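PDB 5V77: uncharacterized protein from Neisseria gonorrhoeae, which is of unknown function but belongs to the NGO_1070-like family and folds as an all-antiparallel beta sheet. Local coordinates for residues Glu81-Gln86 with Glu90-Val95. Residues are numbered along the deposited sequence; the frame is centred on the assembly and turned at random.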
loop_
_atom_site.group_PDB
_atom_site.type_symbol
_atom_site.label_atom_id
_atom_site.label_comp_id
_atom_site.label_asym_id
_atom_site.label_seq_id
_atom_site.Cartn_x
_atom_site.Cartn_y
_atom_site.Cartn_z
ATOM N N GLU A 81 -11.068 -9.857 -8.819
ATOM C CA GLU A 81 -11.913 -9.193 -9.806
ATOM C C GLU A 81 -11.097 -8.154 -10.558
ATOM O O GLU A 81 -10.448 -7.310 -9.939
ATOM C CB GLU A 81 -13.096 -8.509 -9.126
ATOM C CG GLU A 81 -13.900 -9.390 -8.203
ATOM C CD GLU A 81 -14.672 -8.576 -7.179
ATOM O OE1 GLU A 81 -14.482 -8.806 -5.966
ATOM O OE2 GLU A 81 -15.448 -7.686 -7.589
ATOM N N LEU A 82 -11.136 -8.202 -11.887
ATOM C CA LEU A 82 -10.415 -7.243 -12.718
ATOM C C LEU A 82 -11.421 -6.487 -13.574
ATOM O O LEU A 82 -12.216 -7.105 -14.296
ATOM C CB LEU A 82 -9.373 -7.944 -13.595
ATOM C CG LEU A 82 -8.638 -7.089 -14.641
ATOM C CD1 LEU A 82 -7.823 -5.982 -13.999
ATOM C CD2 LEU A 82 -7.748 -7.951 -15.518
ATOM N N TYR A 83 -11.404 -5.160 -13.469
ATOM C CA TYR A 83 -12.286 -4.277 -14.222
ATOM C C TYR A 83 -11.448 -3.433 -15.170
ATOM O O TYR A 83 -10.437 -2.857 -14.757
ATOM C CB TYR A 83 -13.079 -3.351 -13.295
ATOM C CG TYR A 83 -13.948 -4.061 -12.287
ATOM C CD1 TYR A 83 -15.315 -4.210 -12.498
ATOM C CD2 TYR A 83 -13.406 -4.581 -11.121
ATOM C CE1 TYR A 83 -16.115 -4.860 -11.571
ATOM C CE2 TYR A 83 -14.197 -5.236 -10.191
ATOM C CZ TYR A 83 -15.544 -5.371 -10.421
ATOM O OH TYR A 83 -16.317 -6.020 -9.489
ATOM N N LYS A 84 -11.870 -3.331 -16.427
ATOM C CA LYS A 84 -11.137 -2.524 -17.398
ATOM C C LYS A 84 -12.027 -1.389 -17.872
ATOM O O LYS A 84 -13.094 -1.631 -18.443
ATOM C CB LYS A 84 -10.660 -3.366 -18.583
ATOM C CG LYS A 84 -9.680 -2.628 -19.483
ATOM C CD LYS A 84 -9.127 -3.535 -20.572
ATOM C CE LYS A 84 -7.943 -2.887 -21.277
ATOM N NZ LYS A 84 -8.304 -1.576 -21.878
ATOM N N TYR A 85 -11.590 -0.156 -17.632
ATOM C CA TYR A 85 -12.279 1.042 -18.089
ATOM C C TYR A 85 -11.541 1.628 -19.290
ATOM O O TYR A 85 -10.539 1.085 -19.757
ATOM C CB TYR A 85 -12.389 2.057 -16.953
ATOM C CG TYR A 85 -13.072 1.492 -15.733
ATOM C CD1 TYR A 85 -14.460 1.482 -15.633
ATOM C CD2 TYR A 85 -12.338 0.960 -14.690
ATOM C CE1 TYR A 85 -15.089 0.961 -14.523
ATOM C CE2 TYR A 85 -12.959 0.435 -13.575
ATOM C CZ TYR A 85 -14.333 0.438 -13.498
ATOM O OH TYR A 85 -14.950 -0.083 -12.386
ATOM N N GLN A 86 -12.049 2.754 -19.802
ATOM C CA GLN A 86 -11.486 3.301 -21.031
ATOM C C GLN A 86 -10.020 3.670 -20.861
ATOM O O GLN A 86 -9.206 3.423 -21.758
ATOM C CB GLN A 86 -12.278 4.521 -21.500
ATOM C CG GLN A 86 -11.688 5.126 -22.765
ATOM C CD GLN A 86 -12.557 6.204 -23.378
ATOM O OE1 GLN A 86 -13.310 6.886 -22.680
ATOM N NE2 GLN A 86 -12.456 6.361 -24.693
ATOM N N GLU A 90 -8.840 -1.689 -12.659
ATOM C CA GLU A 90 -8.936 -1.826 -11.212
ATOM C C GLU A 90 -9.006 -3.301 -10.853
ATOM O O GLU A 90 -9.725 -4.062 -11.504
ATOM C CB GLU A 90 -10.178 -1.092 -10.677
ATOM C CG GLU A 90 -10.292 -1.084 -9.153
ATOM C CD GLU A 90 -11.562 -0.410 -8.676
ATOM O OE1 GLU A 90 -12.334 0.047 -9.533
ATOM O OE2 GLU A 90 -11.786 -0.328 -7.449
ATOM N N ILE A 91 -8.264 -3.709 -9.818
ATOM C CA ILE A 91 -8.447 -5.032 -9.233
ATOM C C ILE A 91 -9.094 -4.859 -7.868
ATOM O O ILE A 91 -8.812 -3.890 -7.151
ATOM C CB ILE A 91 -7.142 -5.844 -9.116
ATOM C CG1 ILE A 91 -6.028 -5.038 -8.445
ATOM C CG2 ILE A 91 -6.705 -6.368 -10.481
ATOM C CD1 ILE A 91 -4.856 -5.916 -8.045
ATOM N N ILE A 92 -9.961 -5.798 -7.514
ATOM C CA ILE A 92 -10.588 -5.821 -6.201
ATOM C C ILE A 92 -10.375 -7.194 -5.592
ATOM O O ILE A 92 -10.688 -8.214 -6.216
ATOM C CB ILE A 92 -12.084 -5.479 -6.267
ATOM C CG1 ILE A 92 -12.262 -4.063 -6.807
ATOM C CG2 ILE A 92 -12.707 -5.602 -4.874
ATOM C CD1 ILE A 92 -13.701 -3.627 -6.887
ATOM N N ILE A 93 -9.815 -7.219 -4.385
ATOM C CA ILE A 93 -9.666 -8.435 -3.597
ATOM C C ILE A 93 -10.577 -8.290 -2.391
ATOM O O ILE A 93 -10.436 -7.335 -1.623
ATOM C CB ILE A 93 -8.209 -8.642 -3.156
ATOM C CG1 ILE A 93 -7.290 -8.812 -4.377
ATOM C CG2 ILE A 93 -8.118 -9.819 -2.184
ATOM C CD1 ILE A 93 -5.814 -8.684 -4.045
ATOM N N ASP A 94 -11.515 -9.214 -2.221
ATOM C CA ASP A 94 -12.477 -9.118 -1.121
ATOM C C ASP A 94 -12.486 -10.460 -0.394
ATOM O O ASP A 94 -13.159 -11.395 -0.825
ATOM C CB ASP A 94 -13.857 -8.732 -1.640
ATOM C CG ASP A 94 -14.839 -8.393 -0.525
ATOM O OD1 ASP A 94 -14.626 -8.811 0.635
ATOM O OD2 ASP A 94 -15.841 -7.708 -0.817
ATOM N N VAL A 95 -11.720 -10.556 0.696
ATOM C CA VAL A 95 -11.644 -11.777 1.497
ATOM C C VAL A 95 -11.765 -11.418 2.971
ATOM O O VAL A 95 -10.979 -11.875 3.812
ATOM C CB VAL A 95 -10.342 -12.548 1.221
ATOM C CG1 VAL A 95 -10.360 -13.091 -0.190
ATOM C CG2 VAL A 95 -9.129 -11.647 1.410
#
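A beta hairpin joins strand 75-84 to strand 89-94, and Tyr-83 pairs with Glu-90 near its turn. Tyr-83 N gives a nearly straight bond to Glu-90 O (2.8 Å, 172° at the hydrogen). Glu-90 N returns one to Tyr-83 O at 2.9 Å. Glu-81 and Ile-92 form the next hydrogen-bonded pair: Ile-92 N reaches Glu-81 O at 2.9 Å, and Glu-81 N reaches Ile-92 O at 3.1 Å. Glu-81 O also receives a CA-H...O contact from Ile-91.

Between these pairs, Leu-82 and Ile-91 are a non-hydrogen-bonded pair. Leu-82 CD1 meets Ile-91 CG2 at 3.7 Å on the buried face of the antiparallel sheet, where Ile-91 also packs on Leu-33 and Ile-101. The hairpin lies inside this sheet: strand 9-13 bonds to the outer edge of 75-84, and strand 98-103 to that of 89-94.

The other face carries Glu-81, Tyr-83, Glu-90 and Ile-92. With CG beside its backbone N (chi1 -59°), Tyr-83 extends its ring along its own strand toward Glu-81. Its OH donates to Glu-81 OE2 at 2.7 Å, nearly along the C-O axis, which restrains both side chains. Ring atom CE2 touches Ile-92 CD1 at 3.7 Å, while Ile-92 CG2 lies by Glu-81 OE1. Past the strand end, the Tyr-85 ring comes loosely near the Glu-90 carboxylate and stacks with Tyr-88 of the turn.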